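Local coordinates for protein Bacint_00347 (Bacteroides intestinalis DSM 17393, PDB 5MUM) that probably hydrolyses glycosidic bonds of rhamnose, as a beta-propeller glycoside hydrolase with an unusually placed active site and an unusual catalytic apparatus, at residues 101-106 / 178-183; 152-157 / 205-210; 217-222 / 255-260; 118-123 / 133-138; 29-34 / 425-430. All blocks are in the same frame, centred on the assembly; numbering follows the deposited sequence.

Contact 1 (101-106 / 178-183); sequences MLDGDG and YSVKEK
Gly104 and Val180 bring the two backbones to 6.6 Å between their CA atoms, where the type I turn from Asp103 to Gly106 meets the bend that follows strand 172-179. Val180 is the apolar wedge: with CG2 anti to the backbone N, this methyl sits 3.7 Å from Asp103 CG and touches the carboxylate of Asp105. The planes of the Asp103 carboxylate and the Tyr178 ring are nearly parallel (5°), but the carboxylate is set off to the side, with Asp103 OD2 3.4 Å from Tyr178 CE2. Water 1 joins their polar ends: it donates to Asp103 OD2 (2.7 Å) and meets Tyr178 OH in the plane of the ring. That hydroxyl is also bonded to Arg123. The other oxygen, Asp103 OD1, accepts from Asp105 N at 2.8 Å and closes an Asx turn, also taking the N-H of Tyr107; the two N-H groups should restrain the carboxylate's rotation. Asp105 OD2 and Lys183 NZ, 4.4 Å apart, are too distant for a salt bridge; water 2 links them, accepting from Lys183 NZ and donating to Asp105 OD2 and Val180 O. The contact joins two neighbouring propeller blades, the sheet of strands 98-102, 108-112 and 121-123 and that of strands 146-153 to 184-189. Leu159 on strand 159-165 packs against Asp103 and Tyr178, Gln53 of strand 50-53 binds Asp103 O, and Asp158 takes the N-H of Val180.

Contact 2 (152-157 / 205-210); sequences YPLNGG and LYVDEQ
Tyr152 and Val207 meet where the first strands of two successive four-stranded propeller blades, 146-153 and 200-207, run side by side, the touching parts 152-155 and 205-210 only 18° apart in direction. Apolar side chains form a row. Tyr152 CB touches Val207 CG2 at 3.5 Å; CG anti to the carbonyl carbon (chi1 -54°) sends the tyrosine ring on to cross Leu205 at about a right angle, with Tyr152 CZ 3.6 Å from Leu205 CB. Leu154 CD2 also reaches Val207 CG2. Val207 CG1 lies against a backbone carbonyl, 3.2 Å from Pro153 O. Polar links follow: water 3, in the ring plane, binds Tyr152 OH and accepts from Leu205 N. Replacing Tyr152 by alanine is likely to open a gap beside Leu205 and leave water 3 without its hydroxyl partner. At the loop end Asn155 ND2 donates directly to Gln210 O at 3.0 Å from above the carbonyl plane, and water 4 bridges Asn155 OD1 (2.6 Å) and Glu209 O (2.8 Å).

Contact 3 (217-222 / 255-260); sequences WVWRET and IRYNNA
Arg256, whose carbonyl carbon lies 3.5 Å from Trp219 CZ2, gives its backbone N-H to Asn259 OD1 (2.7 Å), a fairly straight bond in the carbonyl plane. Ala260 N in turn donates to Arg256 O at 3.0 Å, and the two bonds curl segment 255-260 into a compact turn. Its backbone meets the six-membered end of Trp219, Tyr257 N coming within 3.4 Å of Trp219 CZ2. With CG anti to the backbone N (chi1 178°), Tyr257 turns a ring edge toward the face of the five-membered ring of Trp219, an offset edge-to-face pair with centroids 5.5 Å apart and planes at 67°. The turn belongs to the long connection between strands 228-236 and 261-264 of a four-stranded propeller blade and packs onto tryptophans of its second strand, 213-220. On the opposite face of Trp219 sits Trp217 NE1, 3.3 Å above the plane, and Trp219 NE1 is bonded to Tyr262 OH. Trp217 offers its own edge: Ile255 CG2 lies near the ring plane, 3.6 Å from Trp217 CZ2.

Contact 4 (118-123 / 133-138); sequences KLNYCR and GDKEPM
The torsions of Glu136 and Arg123 bring their charged ends together: Glu136 CG is held between its backbone N and carbonyl carbon (chi1 55°) and the chain then runs out extended, while Arg123 bends at chi3 (-73°) to meet the carboxylate. Arg123 NE donates to Glu136 OE2 at 2.9 Å within the guanidinium plane, although it comes from above the carboxylate plane. The second arm of the salt bridge, from Arg123 NH2 to Glu136 OE1 at 2.7 Å, is bent and weak, as suits two flat groups turned 57° apart. A leucine in place of Arg123 would probably leave the Glu136 carboxylate without its countercharge and free to turn. Two backbone bonds also tie the chains: Glu136 N donates to Tyr121 O and Gly133 N to Arg123 O, each at 2.8 Å. Segment 133-138 thereby lines the outer edge of strand 121-123, the outermost strand of its propeller blade, beside strand 108-112. Further along the segment, Met138 makes a Met-aromatic contact: CE rests over one face of Tyr121, 3.7 Å from the ring centroid, as a CH-pi contact, with SD farther above the same face. Glu136 O lies at the ring edge, and Tyr121 OH is bonded to Trp185 NE1. The Leu119 side chain crosses Met138 at about a right angle, Leu119 CD2 to Met138 CG 3.8 Å, and Phe161 of strand 159-165 touches both.

Contact 5 (29-34 / 425-430); sequences VEVGNG and VYVLEV
Tyr426 lays its ring along the neighbouring strand, with the carbonyl carbon of Val29 at the ring edge and Tyr426 CD1 3.6 Å from Glu30 CA. The Glu30 chain, extended beyond CG, carries its carboxylate toward the hydroxyl end of the ring, turned 41° from the ring plane. Water 7 joins the ends, bonding Tyr426 OH at 2.7 Å and Glu30 OE1 weakly. On the face bearing Val29, Val425 and Val427 the packing is apolar; Val31, pointing toward the partner strand, meets Val427 CG2 with its own CG2 at 4.1 Å, and Trp80 touches Val29, Val31 and Val427. Glu429 reaches Val29 CG2 and forms salt bridges with Arg27 and Arg73. The backbones are antiparallel: Val29 and Val427 exchange two bonds, Val29 N to Val427 O being 2.7 Å, while Val31 N donates to Val425 O and Val425 N to Gly32 O. Strand 27-34 near the N-terminus is added to the sheet of strands 403-407 and 423-429 near the C-terminus, the velcro closure that locks the ring of a beta-propeller.

Overall arrangement
Contact 5 joins the two ends of the chain and encloses the other four along the sequence, locking the propeller ring. Contacts 1 and 2, whose centres are 12 Å apart, touch through Gly104 N and Gly157 O; both involve the sheet of strands 146-153 to 184-189, which contact 1 joins to the preceding blade and contact 2 to the following one. Their segments alternate along the chain. Contact 4 is nested within the loop closed by contact 1, about 15 Å from it between centres. Contact 3 follows both, about 38 Å from contact 5 between centres and on the opposite side of the chain's centre. Contacts 1 and 2 join blades, whereas contacts 3 and 4 each lie within one.

Contact 1 (101-106 / 178-183)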
# COMPACT_ATOMS: atom_id res chain seq x y z
N MET A 101 -5.54 7.81 7.54
CA MET A 101 -6.49 6.85 8.05
C MET A 101 -7.37 7.57 9.06
O MET A 101 -6.98 8.62 9.64
CB MET A 101 -5.74 5.68 8.69
CG MET A 101 -6.59 4.52 9.18
SD MET A 101 -7.59 3.83 7.89
CE MET A 101 -6.36 3.34 6.68
N LEU A 102 -8.58 7.06 9.26
CA LEU A 102 -9.38 7.55 10.36
C LEU A 102 -9.40 6.51 11.45
O LEU A 102 -9.50 5.31 11.14
CB LEU A 102 -10.81 7.86 9.93
CG LEU A 102 -10.96 9.23 9.28
CD1 LEU A 102 -10.37 9.24 7.89
CD2 LEU A 102 -12.40 9.60 9.22
N ASP A 103 -9.34 6.96 12.70
CA ASP A 103 -9.54 6.06 13.82
C ASP A 103 -11.02 5.88 14.13
O ASP A 103 -11.88 6.47 13.47
CB ASP A 103 -8.74 6.51 15.03
CG ASP A 103 -9.24 7.83 15.65
OD1 ASP A 103 -10.46 8.12 15.64
OD2 ASP A 103 -8.39 8.56 16.23
N GLY A 104 -11.30 5.06 15.14
CA GLY A 104 -12.65 4.69 15.55
C GLY A 104 -13.54 5.83 15.95
O GLY A 104 -14.75 5.74 15.77
N ASP A 105 -12.94 6.93 16.38
CA ASP A 105 -13.67 8.11 16.77
C ASP A 105 -13.81 9.12 15.65
O ASP A 105 -14.38 10.17 15.87
CB ASP A 105 -13.00 8.76 17.97
CG ASP A 105 -13.28 8.02 19.27
OD1 ASP A 105 -14.09 7.08 19.27
OD2 ASP A 105 -12.66 8.39 20.30
N GLY A 106 -13.27 8.80 14.47
CA GLY A 106 -13.38 9.64 13.29
C GLY A 106 -12.29 10.67 13.11
O GLY A 106 -12.38 11.48 12.19
N TYR A 178 -2.07 2.78 18.01
CA TYR A 178 -2.76 3.88 18.59
C TYR A 178 -3.99 3.36 19.33
O TYR A 178 -4.88 2.74 18.72
CB TYR A 178 -3.25 4.81 17.52
CG TYR A 178 -3.92 6.05 18.01
CD1 TYR A 178 -3.19 7.04 18.64
CD2 TYR A 178 -5.30 6.27 17.79
CE1 TYR A 178 -3.79 8.21 19.07
CE2 TYR A 178 -5.92 7.43 18.23
CZ TYR A 178 -5.17 8.40 18.85
OH TYR A 178 -5.77 9.59 19.26
N SER A 179 -4.03 3.64 20.62
CA SER A 179 -5.20 3.37 21.42
C SER A 179 -6.14 4.57 21.26
O SER A 179 -5.85 5.67 21.72
CB SER A 179 -4.83 3.18 22.88
OG SER A 179 -5.98 3.38 23.71
N VAL A 180 -7.25 4.34 20.58
CA VAL A 180 -8.23 5.37 20.37
C VAL A 180 -8.84 5.82 21.70
O VAL A 180 -9.15 7.01 21.87
CB VAL A 180 -9.28 4.93 19.32
CG1 VAL A 180 -10.20 3.81 19.85
CG2 VAL A 180 -10.06 6.13 18.84
N LYS A 181 -8.98 4.90 22.65
CA LYS A 181 -9.57 5.28 23.96
C LYS A 181 -8.62 6.14 24.79
O LYS A 181 -9.05 7.08 25.45
CB LYS A 181 -10.05 4.05 24.73
CG LYS A 181 -11.24 3.38 24.08
CD LYS A 181 -11.73 2.17 24.91
N GLU A 182 -7.32 5.85 24.75
CA GLU A 182 -6.37 6.66 25.51
C GLU A 182 -5.75 7.80 24.69
O GLU A 182 -5.07 8.66 25.26
CB GLU A 182 -5.32 5.77 26.21
CG GLU A 182 -4.20 5.26 25.36
N LYS A 183 -6.01 7.83 23.38
CA LYS A 183 -5.39 8.82 22.49
C LYS A 183 -3.86 8.82 22.60
O LYS A 183 -3.24 9.86 22.75
CB LYS A 183 -5.95 10.22 22.70
CG LYS A 183 -7.43 10.39 22.41
CD LYS A 183 -7.83 11.84 22.62
CE LYS A 183 -9.32 11.99 22.92
NZ LYS A 183 -10.14 11.74 21.71
O HOH W 1 -8.34 9.95 18.51
O HOH W 2 -10.00 9.19 20.55

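Contact 2 (152-157 / 205-210)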
# COMPACT_ATOMS: atom_id res chain seq x y z
N TYR A 152 -3.08 1.37 9.29
CA TYR A 152 -4.06 0.31 9.14
C TYR A 152 -5.02 0.38 10.30
O TYR A 152 -4.61 0.63 11.43
CB TYR A 152 -3.38 -1.05 9.12
CG TYR A 152 -2.32 -1.15 8.09
CD1 TYR A 152 -1.03 -0.75 8.38
CD2 TYR A 152 -2.63 -1.53 6.77
CE1 TYR A 152 -0.04 -0.79 7.42
CE2 TYR A 152 -1.63 -1.57 5.79
CZ TYR A 152 -0.34 -1.19 6.14
OH TYR A 152 0.69 -1.17 5.23
N PRO A 153 -6.30 0.14 10.05
CA PRO A 153 -7.23 0.14 11.17
C PRO A 153 -7.19 -1.21 11.86
O PRO A 153 -6.93 -2.22 11.22
CB PRO A 153 -8.56 0.39 10.51
CG PRO A 153 -8.42 -0.26 9.20
CD PRO A 153 -6.98 -0.14 8.78
N LEU A 154 -7.38 -1.19 13.18
CA LEU A 154 -7.42 -2.39 13.95
C LEU A 154 -8.81 -2.48 14.55
O LEU A 154 -9.59 -1.52 14.47
CB LEU A 154 -6.40 -2.33 15.07
CG LEU A 154 -4.92 -2.26 14.65
CD1 LEU A 154 -4.06 -1.98 15.87
CD2 LEU A 154 -4.49 -3.54 13.96
N ASN A 155 -9.10 -3.61 15.17
CA ASN A 155 -10.36 -3.77 15.92
C ASN A 155 -10.52 -2.74 17.02
O ASN A 155 -9.54 -2.27 17.61
CB ASN A 155 -10.44 -5.17 16.54
CG ASN A 155 -10.64 -6.26 15.49
OD1 ASN A 155 -11.06 -5.98 14.36
ND2 ASN A 155 -10.32 -7.49 15.85
N GLY A 156 -11.77 -2.40 17.30
CA GLY A 156 -12.09 -1.44 18.36
C GLY A 156 -11.75 0.00 18.05
O GLY A 156 -11.71 0.81 18.95
N GLY A 157 -11.55 0.34 16.78
CA GLY A 157 -11.22 1.69 16.39
C GLY A 157 -9.76 2.10 16.55
O GLY A 157 -9.41 3.24 16.28
N LEU A 205 1.61 -4.68 4.09
CA LEU A 205 0.69 -5.16 5.12
C LEU A 205 -0.76 -4.95 4.73
O LEU A 205 -1.10 -4.21 3.78
CB LEU A 205 0.97 -4.50 6.50
CG LEU A 205 2.36 -4.73 7.10
CD1 LEU A 205 3.28 -3.57 6.78
CD2 LEU A 205 2.26 -4.91 8.61
N TYR A 206 -1.61 -5.65 5.45
CA TYR A 206 -3.04 -5.52 5.28
C TYR A 206 -3.67 -5.99 6.57
O TYR A 206 -3.25 -6.99 7.10
CB TYR A 206 -3.54 -6.42 4.17
CG TYR A 206 -4.99 -6.22 3.81
CD1 TYR A 206 -5.38 -5.13 3.00
CD2 TYR A 206 -5.98 -7.14 4.19
CE1 TYR A 206 -6.70 -4.94 2.67
CE2 TYR A 206 -7.32 -6.95 3.83
CZ TYR A 206 -7.66 -5.87 3.07
OH TYR A 206 -8.95 -5.67 2.69
N VAL A 207 -4.69 -5.29 7.03
CA VAL A 207 -5.47 -5.77 8.15
C VAL A 207 -6.81 -6.23 7.62
O VAL A 207 -7.52 -5.49 6.95
CB VAL A 207 -5.62 -4.71 9.28
CG1 VAL A 207 -6.53 -5.24 10.38
CG2 VAL A 207 -4.27 -4.32 9.84
N ASP A 208 -7.16 -7.48 7.94
CA ASP A 208 -8.32 -8.07 7.37
C ASP A 208 -9.58 -7.74 8.20
O ASP A 208 -9.53 -6.99 9.20
CB ASP A 208 -8.09 -9.59 7.11
CG ASP A 208 -8.03 -10.43 8.39
OD1 ASP A 208 -8.57 -10.00 9.46
OD2 ASP A 208 -7.45 -11.53 8.27
N GLU A 209 -10.68 -8.31 7.75
CA GLU A 209 -12.00 -8.06 8.37
C GLU A 209 -12.14 -8.63 9.80
O GLU A 209 -13.04 -8.26 10.54
CB GLU A 209 -13.11 -8.54 7.40
CG GLU A 209 -13.15 -7.65 6.14
CD GLU A 209 -13.71 -8.31 4.87
OE1 GLU A 209 -14.83 -8.78 5.00
OE2 GLU A 209 -13.04 -8.34 3.74
N GLN A 210 -11.24 -9.53 10.19
CA GLN A 210 -11.17 -10.03 11.55
C GLN A 210 -10.23 -9.22 12.43
O GLN A 210 -10.09 -9.53 13.61
CB GLN A 210 -10.66 -11.47 11.57
CG GLN A 210 -11.55 -12.48 10.86
CD GLN A 210 -12.82 -12.76 11.62
OE1 GLN A 210 -12.81 -12.86 12.84
NE2 GLN A 210 -13.93 -12.91 10.89
O HOH W 3 1.24 -2.09 2.78
O HOH W 4 -13.08 -7.06 13.09

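Contact 3 (217-222 / 255-260)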
# COMPACT_ATOMS: atom_id res chain seq x y z
N TRP A 217 6.84 -9.73 2.63
CA TRP A 217 8.01 -8.97 2.27
C TRP A 217 8.90 -9.75 1.34
O TRP A 217 8.76 -10.94 1.20
CB TRP A 217 8.82 -8.53 3.51
CG TRP A 217 9.49 -9.61 4.29
CD1 TRP A 217 10.79 -10.00 4.19
CD2 TRP A 217 8.90 -10.44 5.30
NE1 TRP A 217 11.06 -10.99 5.10
CE2 TRP A 217 9.91 -11.29 5.79
CE3 TRP A 217 7.61 -10.52 5.86
CZ2 TRP A 217 9.67 -12.22 6.80
CZ3 TRP A 217 7.36 -11.46 6.86
CH2 TRP A 217 8.37 -12.29 7.31
N VAL A 218 9.79 -9.03 0.70
CA VAL A 218 10.87 -9.61 -0.07
C VAL A 218 12.14 -9.25 0.65
O VAL A 218 12.21 -8.23 1.37
CB VAL A 218 10.93 -9.13 -1.52
CG1 VAL A 218 9.58 -9.31 -2.20
CG2 VAL A 218 11.37 -7.69 -1.62
N TRP A 219 13.13 -10.12 0.47
CA TRP A 219 14.46 -9.83 0.90
C TRP A 219 15.21 -9.16 -0.22
O TRP A 219 14.85 -9.28 -1.40
CB TRP A 219 15.19 -11.10 1.27
CG TRP A 219 14.65 -11.90 2.39
CD1 TRP A 219 14.16 -13.18 2.30
CD2 TRP A 219 14.64 -11.58 3.79
NE1 TRP A 219 13.81 -13.63 3.51
CE2 TRP A 219 14.07 -12.69 4.45
CE3 TRP A 219 15.00 -10.45 4.54
CZ2 TRP A 219 13.90 -12.73 5.86
CZ3 TRP A 219 14.79 -10.48 5.95
CH2 TRP A 219 14.25 -11.62 6.58
N ARG A 220 16.30 -8.50 0.14
CA ARG A 220 17.26 -7.98 -0.86
C ARG A 220 18.64 -8.15 -0.31
O ARG A 220 18.92 -7.65 0.80
CB ARG A 220 16.97 -6.53 -1.19
CG ARG A 220 17.89 -5.99 -2.27
CD ARG A 220 17.78 -4.51 -2.44
NE ARG A 220 16.54 -4.10 -3.06
CZ ARG A 220 16.26 -2.87 -3.43
NH1 ARG A 220 17.16 -1.90 -3.31
NH2 ARG A 220 15.07 -2.60 -3.98
N GLU A 221 19.48 -8.91 -1.02
CA GLU A 221 20.75 -9.29 -0.46
C GLU A 221 21.73 -8.14 -0.38
O GLU A 221 22.43 -8.02 0.62
CB GLU A 221 21.44 -10.47 -1.19
CG GLU A 221 20.94 -11.85 -0.81
CD GLU A 221 20.69 -12.07 0.67
OE1 GLU A 221 21.66 -12.32 1.42
OE2 GLU A 221 19.50 -12.06 1.08
N THR A 222 21.76 -7.29 -1.40
CA THR A 222 22.71 -6.18 -1.42
C THR A 222 21.89 -4.90 -1.46
O THR A 222 20.68 -4.92 -1.15
CB THR A 222 23.65 -6.29 -2.64
OG1 THR A 222 22.93 -5.94 -3.85
CG2 THR A 222 24.27 -7.70 -2.69
N ILE A 255 12.00 -12.24 12.88
CA ILE A 255 11.89 -13.15 11.75
C ILE A 255 13.09 -12.89 10.85
O ILE A 255 13.27 -11.78 10.35
CB ILE A 255 10.61 -12.93 10.94
CG1 ILE A 255 9.38 -13.00 11.86
CG2 ILE A 255 10.54 -13.95 9.81
CD1 ILE A 255 8.06 -12.67 11.22
N ARG A 256 13.85 -13.93 10.59
CA ARG A 256 15.09 -13.87 9.83
C ARG A 256 14.96 -14.72 8.60
O ARG A 256 13.99 -15.44 8.43
CB ARG A 256 16.20 -14.42 10.69
CG ARG A 256 16.55 -13.51 11.83
CD ARG A 256 17.41 -14.20 12.87
NE ARG A 256 17.81 -13.14 13.80
CZ ARG A 256 17.94 -13.25 15.11
NH1 ARG A 256 17.74 -14.41 15.75
NH2 ARG A 256 18.31 -12.16 15.79
N TYR A 257 15.96 -14.66 7.76
CA TYR A 257 16.00 -15.48 6.55
C TYR A 257 15.72 -16.97 6.86
O TYR A 257 14.95 -17.63 6.16
CB TYR A 257 17.35 -15.26 5.86
CG TYR A 257 17.52 -16.10 4.64
CD1 TYR A 257 16.79 -15.85 3.50
CD2 TYR A 257 18.45 -17.16 4.63
CE1 TYR A 257 16.94 -16.65 2.37
CE2 TYR A 257 18.59 -17.98 3.51
CZ TYR A 257 17.84 -17.72 2.39
OH TYR A 257 17.98 -18.52 1.28
N ASN A 258 16.34 -17.47 7.93
CA ASN A 258 16.31 -18.89 8.26
C ASN A 258 14.97 -19.35 8.74
O ASN A 258 14.58 -20.45 8.41
CB ASN A 258 17.42 -19.27 9.28
CG ASN A 258 17.07 -18.86 10.69
OD1 ASN A 258 16.57 -19.68 11.48
ND2 ASN A 258 17.32 -17.59 11.02
N ASN A 259 14.23 -18.52 9.48
CA ASN A 259 12.96 -18.97 10.07
C ASN A 259 11.70 -18.37 9.43
O ASN A 259 10.59 -18.79 9.79
CB ASN A 259 12.94 -18.76 11.59
CG ASN A 259 12.95 -17.29 12.01
OD1 ASN A 259 13.55 -16.49 11.34
ND2 ASN A 259 12.24 -16.95 13.09
N ALA A 260 11.84 -17.46 8.47
CA ALA A 260 10.68 -16.95 7.73
C ALA A 260 9.88 -18.05 7.03
O ALA A 260 10.42 -19.05 6.57
CB ALA A 260 11.11 -15.94 6.69

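Contact 4 (118-123 / 133-138)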
# COMPACT_ATOMS: atom_id res chain seq x y z
N LYS A 118 12.61 13.12 9.75
CA LYS A 118 11.91 13.05 11.02
C LYS A 118 10.40 12.90 10.75
O LYS A 118 9.88 13.43 9.76
CB LYS A 118 12.23 14.26 11.91
CG LYS A 118 11.39 14.41 13.16
CD LYS A 118 11.61 15.76 13.86
CE LYS A 118 11.43 15.63 15.37
NZ LYS A 118 11.03 16.91 16.03
N LEU A 119 9.75 12.10 11.59
CA LEU A 119 8.33 11.82 11.46
C LEU A 119 7.49 13.11 11.36
O LEU A 119 7.60 14.01 12.21
CB LEU A 119 7.85 11.02 12.67
CG LEU A 119 6.34 10.67 12.67
CD1 LEU A 119 6.03 9.67 11.57
CD2 LEU A 119 5.92 10.19 14.03
N ASN A 120 6.72 13.20 10.29
CA ASN A 120 5.66 14.15 10.09
C ASN A 120 4.31 13.45 10.26
O ASN A 120 3.88 12.67 9.39
CB ASN A 120 5.69 14.70 8.69
CG ASN A 120 7.00 15.37 8.35
OD1 ASN A 120 7.55 15.12 7.27
ND2 ASN A 120 7.49 16.23 9.22
N TYR A 121 3.66 13.75 11.36
CA TYR A 121 2.43 13.12 11.74
C TYR A 121 1.54 14.15 12.44
O TYR A 121 2.00 14.90 13.31
CB TYR A 121 2.73 11.99 12.69
CG TYR A 121 1.53 11.53 13.47
CD1 TYR A 121 0.46 10.94 12.83
CD2 TYR A 121 1.49 11.65 14.85
CE1 TYR A 121 -0.64 10.51 13.53
CE2 TYR A 121 0.38 11.22 15.56
CZ TYR A 121 -0.69 10.66 14.87
OH TYR A 121 -1.79 10.23 15.57
N CYS A 122 0.26 14.18 12.10
CA CYS A 122 -0.66 14.98 12.85
C CYS A 122 -2.04 14.43 12.72
O CYS A 122 -2.35 13.62 11.81
CB CYS A 122 -0.61 16.44 12.40
SG CYS A 122 -1.15 16.60 10.70
N ARG A 123 -2.87 14.87 13.66
CA ARG A 123 -4.26 14.48 13.74
C ARG A 123 -5.19 15.64 13.36
O ARG A 123 -4.82 16.82 13.50
CB ARG A 123 -4.59 14.00 15.14
CG ARG A 123 -3.94 12.67 15.44
CD ARG A 123 -4.18 12.21 16.84
NE ARG A 123 -3.39 13.01 17.75
CZ ARG A 123 -3.46 12.96 19.08
NH1 ARG A 123 -4.33 12.15 19.70
NH2 ARG A 123 -2.65 13.75 19.81
N GLY A 133 -4.04 19.48 13.16
CA GLY A 133 -3.24 20.05 14.22
C GLY A 133 -1.78 20.14 13.85
O GLY A 133 -1.38 19.91 12.71
N ASP A 134 -0.98 20.46 14.84
CA ASP A 134 0.45 20.55 14.64
C ASP A 134 1.07 19.18 14.55
O ASP A 134 0.54 18.22 15.08
CB ASP A 134 1.10 21.27 15.82
CG ASP A 134 0.68 22.70 15.93
OD1 ASP A 134 0.48 23.37 14.89
OD2 ASP A 134 0.55 23.17 17.06
N LYS A 135 2.25 19.12 13.95
CA LYS A 135 3.03 17.90 13.91
C LYS A 135 3.36 17.43 15.31
O LYS A 135 3.75 18.22 16.19
CB LYS A 135 4.30 18.08 13.08
CG LYS A 135 4.01 18.26 11.61
CD LYS A 135 5.28 18.51 10.78
CE LYS A 135 4.93 18.59 9.30
NZ LYS A 135 6.09 19.00 8.41
N GLU A 136 3.21 16.13 15.52
CA GLU A 136 3.51 15.56 16.81
C GLU A 136 4.26 14.27 16.69
O GLU A 136 4.24 13.64 15.65
CB GLU A 136 2.21 15.35 17.61
CG GLU A 136 1.15 14.51 16.91
CD GLU A 136 -0.16 14.47 17.69
OE1 GLU A 136 -0.15 14.02 18.85
OE2 GLU A 136 -1.22 14.85 17.16
N PRO A 137 4.97 13.89 17.74
CA PRO A 137 5.54 12.55 17.77
C PRO A 137 4.47 11.49 18.02
O PRO A 137 3.34 11.81 18.40
CB PRO A 137 6.49 12.58 18.98
CG PRO A 137 5.98 13.68 19.84
CD PRO A 137 5.29 14.67 18.97
N MET A 138 4.82 10.24 17.79
CA MET A 138 3.97 9.13 18.21
C MET A 138 4.46 8.66 19.53
O MET A 138 3.80 8.88 20.56
CB MET A 138 3.96 8.02 17.17
CG MET A 138 3.17 8.43 15.96
SD MET A 138 3.33 7.15 14.70
CE MET A 138 2.15 7.85 13.55
O HOH W 5 5.38 14.71 13.48
O HOH W 6 -1.75 16.74 15.53

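Contact 5 (29-34 / 425-430)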
# COMPACT_ATOMS: atom_id res chain seq x y z
N VAL A 29 -15.04 10.08 -10.62
CA VAL A 29 -15.54 11.22 -9.85
C VAL A 29 -14.41 12.19 -9.63
O VAL A 29 -13.46 11.90 -8.88
CB VAL A 29 -16.12 10.76 -8.50
CG1 VAL A 29 -16.66 11.95 -7.70
CG2 VAL A 29 -17.18 9.71 -8.70
N GLU A 30 -14.50 13.36 -10.25
CA GLU A 30 -13.44 14.34 -10.13
C GLU A 30 -13.38 14.93 -8.73
O GLU A 30 -14.42 15.21 -8.12
CB GLU A 30 -13.61 15.43 -11.20
CG GLU A 30 -12.45 16.41 -11.28
CD GLU A 30 -12.49 17.24 -12.57
OE1 GLU A 30 -13.51 17.18 -13.30
OE2 GLU A 30 -11.50 17.93 -12.87
N VAL A 31 -12.16 15.10 -8.23
CA VAL A 31 -11.94 15.66 -6.92
C VAL A 31 -11.39 17.07 -7.07
O VAL A 31 -12.01 18.05 -6.63
CB VAL A 31 -10.98 14.80 -6.09
CG1 VAL A 31 -10.78 15.39 -4.70
CG2 VAL A 31 -11.50 13.37 -6.00
N GLY A 32 -10.22 17.19 -7.67
CA GLY A 32 -9.52 18.47 -7.76
C GLY A 32 -8.16 18.23 -8.35
O GLY A 32 -7.72 17.07 -8.45
N ASN A 33 -7.47 19.30 -8.72
CA ASN A 33 -6.19 19.17 -9.41
C ASN A 33 -5.08 18.86 -8.42
O ASN A 33 -5.02 19.46 -7.35
CB ASN A 33 -5.87 20.44 -10.19
CG ASN A 33 -6.70 20.61 -11.46
OD1 ASN A 33 -7.36 19.69 -11.95
ND2 ASN A 33 -6.63 21.81 -12.02
N GLY A 34 -4.23 17.89 -8.78
CA GLY A 34 -3.10 17.52 -7.96
C GLY A 34 -1.79 17.62 -8.70
O GLY A 34 -1.74 17.67 -9.94
N VAL A 425 -7.28 14.85 -9.96
CA VAL A 425 -7.45 13.65 -9.15
C VAL A 425 -8.88 13.16 -9.27
O VAL A 425 -9.83 13.94 -9.18
CB VAL A 425 -7.10 13.95 -7.67
CG1 VAL A 425 -7.41 12.77 -6.75
CG2 VAL A 425 -5.64 14.33 -7.57
N TYR A 426 -9.04 11.86 -9.49
CA TYR A 426 -10.35 11.24 -9.53
C TYR A 426 -10.43 10.13 -8.52
O TYR A 426 -9.42 9.52 -8.17
CB TYR A 426 -10.60 10.60 -10.89
CG TYR A 426 -10.56 11.52 -12.06
CD1 TYR A 426 -11.69 12.26 -12.44
CD2 TYR A 426 -9.40 11.65 -12.83
CE1 TYR A 426 -11.66 13.10 -13.55
CE2 TYR A 426 -9.35 12.49 -13.91
CZ TYR A 426 -10.48 13.21 -14.27
OH TYR A 426 -10.40 14.01 -15.35
N VAL A 427 -11.64 9.85 -8.07
CA VAL A 427 -11.94 8.55 -7.52
C VAL A 427 -12.64 7.79 -8.62
O VAL A 427 -13.65 8.26 -9.14
CB VAL A 427 -12.83 8.61 -6.27
CG1 VAL A 427 -13.18 7.20 -5.80
CG2 VAL A 427 -12.10 9.39 -5.20
N LEU A 428 -12.09 6.64 -8.98
CA LEU A 428 -12.67 5.76 -9.98
C LEU A 428 -13.43 4.70 -9.20
O LEU A 428 -12.84 3.91 -8.46
CB LEU A 428 -11.58 5.16 -10.88
CG LEU A 428 -12.05 4.53 -12.21
CD1 LEU A 428 -10.85 4.12 -13.04
CD2 LEU A 428 -12.91 3.32 -12.01
N GLU A 429 -14.76 4.71 -9.35
CA GLU A 429 -15.65 3.74 -8.73
C GLU A 429 -15.83 2.61 -9.74
O GLU A 429 -16.42 2.81 -10.78
CB GLU A 429 -16.96 4.41 -8.39
CG GLU A 429 -16.79 5.69 -7.55
CD GLU A 429 -18.12 6.33 -7.19
OE1 GLU A 429 -19.12 6.04 -7.88
OE2 GLU A 429 -18.18 7.16 -6.25
N VAL A 430 -15.30 1.43 -9.46
CA VAL A 430 -15.22 0.37 -10.43
C VAL A 430 -16.55 -0.40 -10.50
O VAL A 430 -17.16 -0.59 -9.42
CB VAL A 430 -14.06 -0.58 -10.06
CG1 VAL A 430 -14.02 -1.78 -11.03
CG2 VAL A 430 -12.74 0.20 -10.07
O HOH W 7 -11.96 16.20 -15.56